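Local atomic coordinates of kappa-carrageenase (Pseudoalteromonas carrageenovora, PDB entry 1DYP), a protein that catalyses the endohydrolysis of beta-1,4 linkages between D-galactose 4-sulfate and 3,6-anhydro-D-galactose in kappa-carrageenans, here as its family 16 glycoside hydrolase catalytic domain. Residues T59-H64 / A249-E254; T67-D70 / Q75-A78; S108-V113 / S147-S152; G232-H237 / N243-S248. The protein carries 1 engineered substitution. All coordinates share one frame; numbering follows the deposited sequence. Where two conformers were deposited one is given.

None of the four contacts is wholly core: contacts 1 and 3 lie at the surface, whereas contacts 2 and 4 are partly buried. Contacts 1 and 2 share strand 54-70, but contact 1 is held by one arginine gripping a loop carbonyl and contact 2 by regular antiparallel backbone pairing. Contact 3 has no hydrogen bond between its segments and relies on a phenylalanine against a turn; contact 4 combines a guanidinium-ring approach near the active site with serine bonds farther out. Contact 4 joins the rest: Asn250 O meets His237 ND1 of contact 4, Tyr246 OH meets Asp70 OD1 of contact 2, and Gly112 O of contact 3 meets Arg234 N.

Contact 1. Residues T59-H64 / A249-E254; sequences TKRESH and ANKSAE
Arg61, on strand 54-70, reaches across to the loop 249-254 and gives its NE to Lys251 O at 2.7 Å, a short bond with an N-H...O angle of 149°. The NE donor stands above the carbonyl plane of Lys251. The tight part of the contact is this grip and the aliphatic stem beside it: Arg61 CG packs 4.0 Å from Ala253 CB, where a small methyl suits the close approach of loop and strand. A bend at chi2 (68°) then turns the guanidinium along the strand, where NH1 donates to Ser63 OG at 2.8 Å, nearly in the plane of the group. The looser side is wet. A water accepts from Arg61 NH2 at 3.0 Å and donates to Lys251 O at 2.9 Å, bridging the two residues. The loop has its own order, with an Asx turn at Asn250 and an ST turn at Ser252, while Ser252 O also bonds Tyr84 OH. Were Arg61 an alanine, Lys251 O would probably lose its protein donor, and the loop would be less firmly held to the strand. At this surface of the sandwich, a cationic side chain can serve carbonyl, hydroxyl and solvent together.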
loop_
_atom_site.group_PDB
_atom_site.type_symbol
_atom_site.label_atom_id
_atom_site.label_comp_id
_atom_site.label_asym_id
_atom_site.label_seq_id
_atom_site.Cartn_x
_atom_site.Cartn_y
_atom_site.Cartn_z
ATOM N N THR A 59 9.426 -1.553 -11.004
ATOM C CA THR A 59 9.469 -0.125 -11.279
ATOM C C THR A 59 10.568 0.011 -12.323
ATOM O O THR A 59 11.686 -0.474 -12.125
ATOM C CB THR A 59 9.852 0.706 -10.044
ATOM O OG1 THR A 59 8.853 0.547 -9.032
ATOM C CG2 THR A 59 9.950 2.184 -10.412
ATOM N N LYS A 60 10.244 0.651 -13.438
ATOM C CA LYS A 60 11.205 0.821 -14.515
ATOM C C LYS A 60 11.409 2.286 -14.835
ATOM O O LYS A 60 10.513 3.106 -14.637
ATOM C CB LYS A 60 10.696 0.154 -15.796
ATOM C CG LYS A 60 10.313 -1.307 -15.701
ATOM C CD LYS A 60 9.776 -1.769 -17.055
ATOM C CE LYS A 60 9.359 -3.233 -17.046
ATOM N NZ LYS A 60 8.783 -3.641 -18.366
ATOM N N ARG A 61 12.599 2.615 -15.321
ATOM C CA ARG A 61 12.854 3.974 -15.757
ATOM C C ARG A 61 12.168 3.942 -17.119
ATOM O O ARG A 61 12.580 3.198 -18.013
ATOM C CB ARG A 61 14.351 4.223 -15.924
ATOM C CG ARG A 61 14.685 5.541 -16.604
ATOM C CD ARG A 61 14.347 6.760 -15.752
ATOM N NE ARG A 61 14.760 7.973 -16.450
ATOM C CZ ARG A 61 14.060 8.561 -17.415
ATOM N NH1 ARG A 61 12.889 8.062 -17.792
ATOM N NH2 ARG A 61 14.555 9.623 -18.040
ATOM N N GLU A 62 11.101 4.718 -17.265
ATOM C CA GLU A 62 10.357 4.738 -18.512
ATOM C C GLU A 62 9.673 6.075 -18.719
ATOM O O GLU A 62 8.656 6.368 -18.092
ATOM C CB GLU A 62 9.321 3.607 -18.517
ATOM C CG GLU A 62 8.302 3.708 -19.631
ATOM C CD GLU A 62 7.515 2.429 -19.837
ATOM O OE1 GLU A 62 7.417 1.609 -18.898
ATOM O OE2 GLU A 62 6.984 2.253 -20.953
ATOM N N SER A 63 10.245 6.890 -19.598
ATOM C CA SER A 63 9.679 8.194 -19.885
ATOM C C SER A 63 8.340 8.048 -20.579
ATOM O O SER A 63 8.157 7.176 -21.423
ATOM C CB SER A 63 10.621 9.001 -20.772
ATOM O OG SER A 63 11.835 9.260 -20.096
ATOM N N HIS A 64 7.405 8.907 -20.204
ATOM C CA HIS A 64 6.078 8.897 -20.793
ATOM C C HIS A 64 5.367 10.145 -20.315
ATOM O O HIS A 64 5.924 10.938 -19.554
ATOM C CB HIS A 64 5.299 7.649 -20.356
ATOM C CG HIS A 64 4.981 7.604 -18.891
ATOM N ND1 HIS A 64 5.938 7.376 -17.925
ATOM C CD2 HIS A 64 3.807 7.742 -18.231
ATOM C CE1 HIS A 64 5.365 7.374 -16.733
ATOM N NE2 HIS A 64 4.072 7.593 -16.891
ATOM N N ALA A 249 14.475 16.168 -10.075
ATOM C CA ALA A 249 15.337 16.286 -11.246
ATOM C C ALA A 249 16.179 15.030 -11.430
ATOM O O ALA A 249 16.893 14.890 -12.424
ATOM C CB ALA A 249 16.238 17.507 -11.110
ATOM N N ASN A 250 16.101 14.115 -10.470
ATOM C CA ASN A 250 16.857 12.877 -10.560
ATOM C C ASN A 250 16.019 11.821 -11.254
ATOM O O ASN A 250 15.088 11.264 -10.671
ATOM C CB ASN A 250 17.259 12.362 -9.175
ATOM C CG ASN A 250 18.081 11.082 -9.245
ATOM O OD1 ASN A 250 17.839 10.221 -10.091
ATOM N ND2 ASN A 250 19.050 10.947 -8.345
ATOM N N LYS A 251 16.345 11.555 -12.514
ATOM C CA LYS A 251 15.638 10.544 -13.290
ATOM C C LYS A 251 16.650 9.523 -13.788
ATOM O O LYS A 251 16.625 9.101 -14.942
ATOM C CB LYS A 251 14.885 11.190 -14.459
ATOM C CG LYS A 251 15.642 12.286 -15.182
ATOM C CD LYS A 251 14.726 13.038 -16.140
ATOM C CE LYS A 251 15.403 14.285 -16.687
ATOM N NZ LYS A 251 14.484 15.088 -17.540
ATOM N N SER A 252 17.544 9.132 -12.888
ATOM C CA SER A 252 18.580 8.164 -13.205
ATOM C C SER A 252 18.004 6.790 -13.509
ATOM O O SER A 252 17.000 6.379 -12.924
ATOM C CB SER A 252 19.562 8.044 -12.037
ATOM O OG SER A 252 20.555 7.067 -12.306
ATOM N N ALA A 253 18.655 6.088 -14.428
ATOM C CA ALA A 253 18.245 4.747 -14.810
ATOM C C ALA A 253 19.008 3.732 -13.958
ATOM O O ALA A 253 18.670 2.551 -13.932
ATOM C CB ALA A 253 18.532 4.511 -16.292
ATOM N N GLU A 254 20.041 4.199 -13.262
ATOM C CA GLU A 254 20.838 3.319 -12.417
ATOM C C GLU A 254 19.970 2.790 -11.285
ATOM O O GLU A 254 19.256 3.552 -10.633
ATOM C CB GLU A 254 22.034 4.074 -11.835
ATOM C CG GLU A 254 22.887 4.791 -12.869
ATOM C CD GLU A 254 24.134 5.408 -12.262
ATOM O OE1 GLU A 254 24.027 6.031 -11.184
ATOM O OE2 GLU A 254 25.220 5.280 -12.866
HETATM O O HOH W 1 17.513 9.811 -17.581
#

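Contact 2. Residues T67-D70 / Q75-A78; sequences TFWD and QQVA
Trp69 and Gln76 meet on one face of the hairpin because the indole, with CG anti to the backbone N (chi1 172°), reaches across toward 75-78, its benzo ring beside the Gln75 backbone, while Gln76 bends at chi2 (-63°) to bring its amide to the ring. The two side chains cross at about a right angle, with ring and amide planes 35° apart, and Gln76 CG lies 3.7 Å from Trp69 CE3. A long, flexible glutamine suits this exposed spot, since its CG and amide can pack together against the indole near CE3. At the other end of the amide, Gln76 OE1 comes within 3.2 Å of Thr67 CG2.

Strands 54-70 and 75-95 form the antiparallel beta hairpin beneath these groups. Phe68 and Val77 are a hydrogen-bonded pair, joined by Phe68 N to Val77 O at 2.8 Å and Val77 N to Phe68 O at 2.7 Å; Trp69 and Gln76 form the non-hydrogen-bonded pair between them and Asp70-Gln75. In that last pair Asp70 N binds Gln75 O at 2.8 Å and Gln75 N returns to Asp70 O at 3.2 Å.

On the other face are Phe68, Asp70, Gln75 and Val77. Phe68 stacks on Tyr80, and Val77 CG2 touches Asp70 CB at 3.9 Å. Asp70 and Gln75 run side by side, so that Gln75 NE2 donates to Asp70 OD2 at 3.0 Å on the anti side, tilted out of the carboxylate plane. Asn73 ND2 also binds OD2, and Tyr246 OH binds OD1. The buried carboxylate is thus satisfied by neutral donors, which would be expected to spread its charge and to tie the hairpin end to strand 244-247.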
loop_
_atom_site.group_PDB
_atom_site.type_symbol
_atom_site.label_atom_id
_atom_site.label_comp_id
_atom_site.label_asym_id
_atom_site.label_seq_id
_atom_site.Cartn_x
_atom_site.Cartn_y
_atom_site.Cartn_z
ATOM N N THR A 67 -2.005 12.889 -18.181
ATOM C CA THR A 67 -2.590 14.032 -17.508
ATOM C C THR A 67 -2.143 13.900 -16.059
ATOM O O THR A 67 -2.152 12.808 -15.488
ATOM C CB THR A 67 -4.124 14.029 -17.613
ATOM O OG1 THR A 67 -4.503 14.372 -18.951
ATOM C CG2 THR A 67 -4.723 15.044 -16.667
ATOM N N PHE A 68 -1.737 15.020 -15.477
ATOM C CA PHE A 68 -1.229 15.041 -14.114
ATOM C C PHE A 68 -1.933 16.105 -13.285
ATOM O O PHE A 68 -2.100 17.237 -13.734
ATOM C CB PHE A 68 0.270 15.332 -14.177
ATOM C CG PHE A 68 0.937 15.481 -12.842
ATOM C CD1 PHE A 68 1.267 14.363 -12.086
ATOM C CD2 PHE A 68 1.282 16.742 -12.365
ATOM C CE1 PHE A 68 1.941 14.494 -10.873
ATOM C CE2 PHE A 68 1.957 16.885 -11.149
ATOM C CZ PHE A 68 2.286 15.754 -10.405
ATOM N N TRP A 69 -2.357 15.735 -12.081
ATOM C CA TRP A 69 -3.009 16.694 -11.203
ATOM C C TRP A 69 -1.940 17.455 -10.428
ATOM O O TRP A 69 -1.194 16.874 -9.639
ATOM C CB TRP A 69 -3.950 15.995 -10.222
ATOM C CG TRP A 69 -4.504 16.924 -9.171
ATOM C CD1 TRP A 69 -4.281 16.864 -7.827
ATOM C CD2 TRP A 69 -5.367 18.049 -9.384
ATOM N NE1 TRP A 69 -4.952 17.879 -7.187
ATOM C CE2 TRP A 69 -5.627 18.622 -8.120
ATOM C CE3 TRP A 69 -5.947 18.629 -10.520
ATOM C CZ2 TRP A 69 -6.443 19.748 -7.959
ATOM C CZ3 TRP A 69 -6.759 19.750 -10.361
ATOM C CH2 TRP A 69 -6.999 20.295 -9.086
ATOM N N ASP A 70 -1.872 18.754 -10.683
ATOM C CA ASP A 70 -0.927 19.649 -10.029
ATOM C C ASP A 70 -1.689 20.299 -8.875
ATOM O O ASP A 70 -2.201 21.416 -8.994
ATOM C CB ASP A 70 -0.454 20.690 -11.048
ATOM C CG ASP A 70 0.470 21.734 -10.455
ATOM O OD1 ASP A 70 0.849 21.626 -9.269
ATOM O OD2 ASP A 70 0.817 22.670 -11.203
ATOM N N GLN A 75 -4.728 22.455 -10.562
ATOM C CA GLN A 75 -4.947 22.361 -11.998
ATOM C C GLN A 75 -4.492 21.034 -12.573
ATOM O O GLN A 75 -3.511 20.449 -12.114
ATOM C CB GLN A 75 -4.179 23.474 -12.710
ATOM C CG GLN A 75 -2.673 23.363 -12.516
ATOM C CD GLN A 75 -1.900 24.469 -13.202
ATOM O OE1 GLN A 75 -2.482 25.437 -13.691
ATOM N NE2 GLN A 75 -0.575 24.335 -13.232
ATOM N N GLN A 76 -5.217 20.567 -13.581
ATOM C CA GLN A 76 -4.864 19.340 -14.278
ATOM C C GLN A 76 -3.901 19.795 -15.369
ATOM O O GLN A 76 -4.146 20.805 -16.029
ATOM C CB GLN A 76 -6.101 18.711 -14.926
ATOM C CG GLN A 76 -7.041 17.999 -13.971
ATOM C CD GLN A 76 -6.386 16.815 -13.289
ATOM O OE1 GLN A 76 -5.432 16.240 -13.809
ATOM N NE2 GLN A 76 -6.904 16.436 -12.129
ATOM N N VAL A 77 -2.803 19.069 -15.553
ATOM C CA VAL A 77 -1.834 19.429 -16.582
ATOM C C VAL A 77 -1.764 18.327 -17.634
ATOM O O VAL A 77 -1.488 17.171 -17.319
ATOM C CB VAL A 77 -0.426 19.640 -15.981
ATOM C CG1 VAL A 77 0.553 20.033 -17.073
ATOM C CG2 VAL A 77 -0.478 20.712 -14.903
ATOM N N ALA A 78 -2.019 18.690 -18.885
ATOM C CA ALA A 78 -1.987 17.731 -19.980
ATOM C C ALA A 78 -0.559 17.404 -20.403
ATOM O O ALA A 78 0.352 18.212 -20.229
ATOM C CB ALA A 78 -2.763 18.276 -21.174
#

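Contact 3. Residues S108-V113 / S147-S152; sequences STFPGV and SAVRES
Val149 is the second residue of a type I beta turn, Ala148 to Glu151, closed by Glu151 N to Ala148 O at 3.1 Å, and it faces Phe110, which enters a cis peptide bond to Pro111. The loop 108-112 and the turn leading into strand 151-162 belong to the family 16 beta jelly roll. The contact is a CH-pi approach: Val149 CB stands over one face of the Phe110 ring, 4.0 Å from its centroid and 23° off the normal. The ring gets there because its CG is anti to the backbone N (chi1 175°), extending the side chain across to the turn. Pro111 CB lies over the opposite face, toward the rim; proline and beta-branched valine are compact partners for a flat ring. Arg189 packs against both Phe110 and Val149. With an alanine in place of Phe110, Val149 would probably lose its aromatic partner, opening a gap between the loops. At the backbone angles of Gly112 a CB would press on the carbonyl O of Pro111, which calls for glycine; its backbone bonds that of Arg234, important for substrate recognition. Phe110 CE2 lies 3.4 Å from Val149 N, and CZ of the same ring meets Ser147 O edge-on at 3.5 Å.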
loop_
_atom_site.group_PDB
_atom_site.type_symbol
_atom_site.label_atom_id
_atom_site.label_comp_id
_atom_site.label_asym_id
_atom_site.label_seq_id
_atom_site.Cartn_x
_atom_site.Cartn_y
_atom_site.Cartn_z
ATOM N N SER A 108 15.705 -4.432 -4.406
ATOM C CA SER A 108 17.107 -4.296 -4.023
ATOM C C SER A 108 17.591 -2.853 -3.969
ATOM O O SER A 108 18.420 -2.503 -3.136
ATOM C CB SER A 108 17.998 -5.089 -4.980
ATOM O OG SER A 108 17.981 -4.525 -6.277
ATOM N N THR A 109 17.065 -2.017 -4.854
ATOM C CA THR A 109 17.468 -0.618 -4.905
ATOM C C THR A 109 16.924 0.221 -3.752
ATOM O O THR A 109 15.752 0.125 -3.394
ATOM C CB THR A 109 17.033 0.008 -6.243
ATOM O OG1 THR A 109 17.733 -0.646 -7.308
ATOM C CG2 THR A 109 17.334 1.507 -6.274
ATOM N N PHE A 110 17.800 1.031 -3.166
ATOM C CA PHE A 110 17.435 1.918 -2.069
ATOM C C PHE A 110 18.481 3.016 -1.941
ATOM O O PHE A 110 19.677 2.735 -1.893
ATOM C CB PHE A 110 17.358 1.173 -0.738
ATOM C CG PHE A 110 17.111 2.078 0.438
ATOM C CD1 PHE A 110 15.842 2.598 0.680
ATOM C CD2 PHE A 110 18.159 2.450 1.281
ATOM C CE1 PHE A 110 15.615 3.474 1.740
ATOM C CE2 PHE A 110 17.944 3.330 2.345
ATOM C CZ PHE A 110 16.668 3.842 2.575
ATOM N N PRO A 111 18.044 4.280 -1.856
ATOM C CA PRO A 111 16.644 4.715 -1.874
ATOM C C PRO A 111 16.101 4.900 -3.285
ATOM O O PRO A 111 16.861 4.926 -4.258
ATOM C CB PRO A 111 16.693 6.031 -1.110
ATOM C CG PRO A 111 18.010 6.601 -1.562
ATOM C CD PRO A 111 18.936 5.400 -1.505
ATOM N N GLY A 112 14.781 5.022 -3.389
ATOM C CA GLY A 112 14.172 5.231 -4.690
ATOM C C GLY A 112 12.791 4.634 -4.870
ATOM O O GLY A 112 11.982 5.176 -5.623
ATOM N N VAL A 113 12.514 3.519 -4.198
ATOM C CA VAL A 113 11.206 2.876 -4.321
ATOM C C VAL A 113 10.684 2.361 -2.993
ATOM O O VAL A 113 11.451 2.092 -2.064
ATOM C CB VAL A 113 11.234 1.681 -5.306
ATOM C CG1 VAL A 113 11.648 2.161 -6.692
ATOM C CG2 VAL A 113 12.177 0.598 -4.801
ATOM N N SER A 147 14.798 7.315 5.749
ATOM C CA SER A 147 16.239 7.506 5.593
ATOM C C SER A 147 17.073 6.227 5.663
ATOM O O SER A 147 18.039 6.074 4.915
ATOM C CB SER A 147 16.756 8.508 6.634
ATOM O OG SER A 147 16.794 7.937 7.928
ATOM N N ALA A 148 16.708 5.321 6.566
ATOM C CA ALA A 148 17.433 4.064 6.731
ATOM C C ALA A 148 16.620 2.918 6.146
ATOM O O ALA A 148 15.405 2.849 6.327
ATOM C CB ALA A 148 17.718 3.810 8.203
ATOM N N VAL A 149 17.303 2.010 5.458
ATOM C CA VAL A 149 16.643 0.887 4.814
ATOM C C VAL A 149 15.830 -0.013 5.748
ATOM O O VAL A 149 14.840 -0.603 5.326
ATOM C CB VAL A 149 17.672 0.026 4.041
ATOM C CG1 VAL A 149 18.532 -0.769 5.019
ATOM C CG2 VAL A 149 16.956 -0.887 3.057
ATOM N N ARG A 150 16.226 -0.113 7.014
ATOM C CA ARG A 150 15.492 -0.974 7.937
ATOM C C ARG A 150 14.305 -0.319 8.633
ATOM O O ARG A 150 13.636 -0.950 9.449
ATOM C CB ARG A 150 16.444 -1.581 8.972
ATOM C CG ARG A 150 17.464 -2.512 8.341
ATOM C CD ARG A 150 18.229 -3.336 9.364
ATOM N NE ARG A 150 19.155 -4.245 8.694
ATOM C CZ ARG A 150 19.814 -5.229 9.297
ATOM N NH1 ARG A 150 19.657 -5.442 10.596
ATOM N NH2 ARG A 150 20.631 -6.006 8.595
ATOM N N GLU A 151 14.032 0.939 8.309
ATOM C CA GLU A 151 12.892 1.619 8.914
ATOM C C GLU A 151 11.660 1.332 8.064
ATOM O O GLU A 151 11.632 1.640 6.871
ATOM C CB GLU A 151 13.130 3.128 8.979
ATOM C CG GLU A 151 12.030 3.912 9.694
ATOM C CD GLU A 151 11.874 3.512 11.154
ATOM O OE1 GLU A 151 12.862 3.038 11.752
ATOM O OE2 GLU A 151 10.769 3.685 11.711
ATOM N N SER A 152 10.650 0.728 8.678
ATOM C CA SER A 152 9.417 0.413 7.966
ATOM C C SER A 152 8.255 1.208 8.536
ATOM O O SER A 152 8.268 1.590 9.709
ATOM C CB SER A 152 9.107 -1.086 8.057
ATOM O OG SER A 152 8.972 -1.511 9.405
#

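Contact 4. Residues G232-H237 / N243-S248; sequences GLRAPH and NQFYPS
The substrate-recognition residue Arg234 lies just past the end of strand 225-233 in the tunnel-shaped active site, and here it meets Phe245 of strand 244-247. Its CB starts out away from that strand, but bends at chi1 (-63°) and chi2 (-68°) fold the chain back. Phe245 CZ then stands over one face of the guanidinium, toward its rim, with the two planes 30° apart; Arg234 NH1 is 3.6 Å from Phe245 CE2. Phenylalanine suits the place, laying its CZ end over part of one face without competing for the arginine's N-H groups. NH1 donates to Leu233 O at 2.9 Å, in the guanidinium plane but above that of the carbonyl, and NE binds Gln145 OE1. Glycine suits the place of Gly232, since a CB there would clash with NH1. Trp41 packs on both Arg234 and Phe245, and Trp240 meets Phe245 edge-to-face.

Farther along, past the cis peptide before Pro236, Ser248 closes the base of the 238-241/244-247 hairpin. Its OG donates to Pro236 O at 2.6 Å, and its backbone N binds His237 O at 3.2 Å, from well above the carbonyl plane. Ser248 OG also bonds Asn250 N, while His237 ND1 binds Asn250 O, so a small hydroxyl and an imidazole fasten the following loop as well.

Arg234 is held in orientation by bonds at NH1 and NE and partly covered on one face, about 4 Å from the side chain of the proton donor Glu142. Such fixing would present its positive charge in a defined direction, consistent with recognition of an anionic, sulfated polysaccharide.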
loop_
_atom_site.group_PDB
_atom_site.type_symbol
_atom_site.label_atom_id
_atom_site.label_comp_id
_atom_site.label_asym_id
_atom_site.label_seq_id
_atom_site.Cartn_x
_atom_site.Cartn_y
_atom_site.Cartn_z
ATOM N N GLY A 232 5.783 2.054 -5.133
ATOM C CA GLY A 232 5.783 3.459 -5.495
ATOM C C GLY A 232 7.175 4.046 -5.602
ATOM O O GLY A 232 8.154 3.439 -5.175
ATOM N N LEU A 233 7.251 5.241 -6.174
ATOM C CA LEU A 233 8.516 5.943 -6.348
ATOM C C LEU A 233 8.742 6.857 -5.144
ATOM O O LEU A 233 7.785 7.374 -4.555
ATOM C CB LEU A 233 8.467 6.770 -7.637
ATOM C CG LEU A 233 9.787 7.220 -8.259
ATOM C CD1 LEU A 233 10.581 6.009 -8.763
ATOM C CD2 LEU A 233 9.487 8.175 -9.409
ATOM N N ARG A 234 10.007 7.060 -4.785
ATOM C CA ARG A 234 10.361 7.899 -3.644
ATOM C C ARG A 234 11.641 8.678 -3.914
ATOM O O ARG A 234 12.242 8.555 -4.982
ATOM C CB ARG A 234 10.563 7.029 -2.395
ATOM C CG ARG A 234 9.322 6.274 -1.934
ATOM C CD ARG A 234 8.259 7.226 -1.399
ATOM N NE ARG A 234 7.148 6.525 -0.752
ATOM C CZ ARG A 234 6.066 6.078 -1.380
ATOM N NH1 ARG A 234 5.932 6.253 -2.688
ATOM N NH2 ARG A 234 5.108 5.468 -0.692
ATOM N N ALA A 235 12.045 9.488 -2.942
ATOM C CA ALA A 235 13.275 10.257 -3.058
ATOM C C ALA A 235 14.370 9.229 -3.344
ATOM O O ALA A 235 14.343 8.122 -2.807
ATOM C CB ALA A 235 13.555 10.988 -1.747
ATOM N N PRO A 236 15.383 9.599 -4.135
ATOM C CA PRO A 236 15.655 10.885 -4.786
ATOM C C PRO A 236 14.920 11.210 -6.087
ATOM O O PRO A 236 15.322 12.130 -6.798
ATOM C CB PRO A 236 17.155 10.823 -5.008
ATOM C CG PRO A 236 17.338 9.382 -5.414
ATOM C CD PRO A 236 16.469 8.636 -4.413
ATOM N N HIS A 237 13.851 10.483 -6.392
ATOM C CA HIS A 237 13.125 10.711 -7.640
ATOM C C HIS A 237 11.820 11.462 -7.466
ATOM O O HIS A 237 11.061 11.631 -8.421
ATOM C CB HIS A 237 12.858 9.369 -8.310
ATOM C CG HIS A 237 14.078 8.516 -8.417
ATOM N ND1 HIS A 237 15.188 8.902 -9.136
ATOM C CD2 HIS A 237 14.387 7.323 -7.857
ATOM C CE1 HIS A 237 16.129 7.984 -9.015
ATOM N NE2 HIS A 237 15.669 7.016 -8.242
ATOM N N ASN A 243 0.308 17.838 -0.396
ATOM C CA ASN A 243 -0.234 16.499 -0.194
ATOM C C ASN A 243 -0.131 15.528 -1.365
ATOM O O ASN A 243 -1.003 14.677 -1.556
ATOM C CB ASN A 243 -1.689 16.611 0.267
ATOM C CG ASN A 243 -1.818 17.347 1.588
ATOM O OD1 ASN A 243 -1.152 17.004 2.566
ATOM N ND2 ASN A 243 -2.674 18.361 1.624
ATOM N N GLN A 244 0.945 15.642 -2.136
ATOM C CA GLN A 244 1.146 14.752 -3.274
ATOM C C GLN A 244 2.600 14.755 -3.713
ATOM O O GLN A 244 3.380 15.619 -3.313
ATOM C CB GLN A 244 0.289 15.197 -4.456
ATOM C CG GLN A 244 0.806 16.478 -5.099
ATOM C CD GLN A 244 0.109 16.816 -6.394
ATOM O OE1 GLN A 244 -1.031 17.271 -6.398
ATOM N NE2 GLN A 244 0.794 16.589 -7.512
ATOM N N PHE A 245 2.953 13.786 -4.549
ATOM C CA PHE A 245 4.306 13.693 -5.069
ATOM C C PHE A 245 4.438 14.487 -6.355
ATOM O O PHE A 245 3.467 14.698 -7.085
ATOM C CB PHE A 245 4.681 12.239 -5.379
ATOM C CG PHE A 245 4.995 11.414 -4.168
ATOM C CD1 PHE A 245 6.102 11.703 -3.378
ATOM C CD2 PHE A 245 4.192 10.329 -3.828
ATOM C CE1 PHE A 245 6.408 10.923 -2.264
ATOM C CE2 PHE A 245 4.487 9.542 -2.715
ATOM C CZ PHE A 245 5.598 9.841 -1.932
ATOM N N TYR A 246 5.663 14.928 -6.607
ATOM C CA TYR A 246 6.028 15.646 -7.813
ATOM C C TYR A 246 7.357 15.020 -8.204
ATOM O O TYR A 246 8.081 14.507 -7.352
ATOM C CB TYR A 246 6.226 17.139 -7.547
ATOM C CG TYR A 246 4.939 17.928 -7.488
ATOM C CD1 TYR A 246 4.166 17.952 -6.332
ATOM C CD2 TYR A 246 4.488 18.638 -8.602
ATOM C CE1 TYR A 246 2.971 18.665 -6.283
ATOM C CE2 TYR A 246 3.294 19.354 -8.566
ATOM C CZ TYR A 246 2.543 19.363 -7.402
ATOM O OH TYR A 246 1.367 20.076 -7.355
ATOM N N PRO A 247 7.688 15.020 -9.499
ATOM C CA PRO A 247 8.965 14.422 -9.882
ATOM C C PRO A 247 10.128 15.325 -9.486
ATOM O O PRO A 247 9.974 16.544 -9.402
ATOM C CB PRO A 247 8.835 14.271 -11.396
ATOM C CG PRO A 247 7.943 15.413 -11.775
ATOM C CD PRO A 247 6.909 15.432 -10.681
ATOM N N SER A 248 11.282 14.726 -9.217
ATOM C CA SER A 248 12.465 15.510 -8.875
ATOM C C SER A 248 13.284 15.585 -10.157
ATOM O O SER A 248 12.843 15.110 -11.204
ATOM C CB SER A 248 13.290 14.821 -7.793
ATOM O OG SER A 248 13.949 13.682 -8.321
#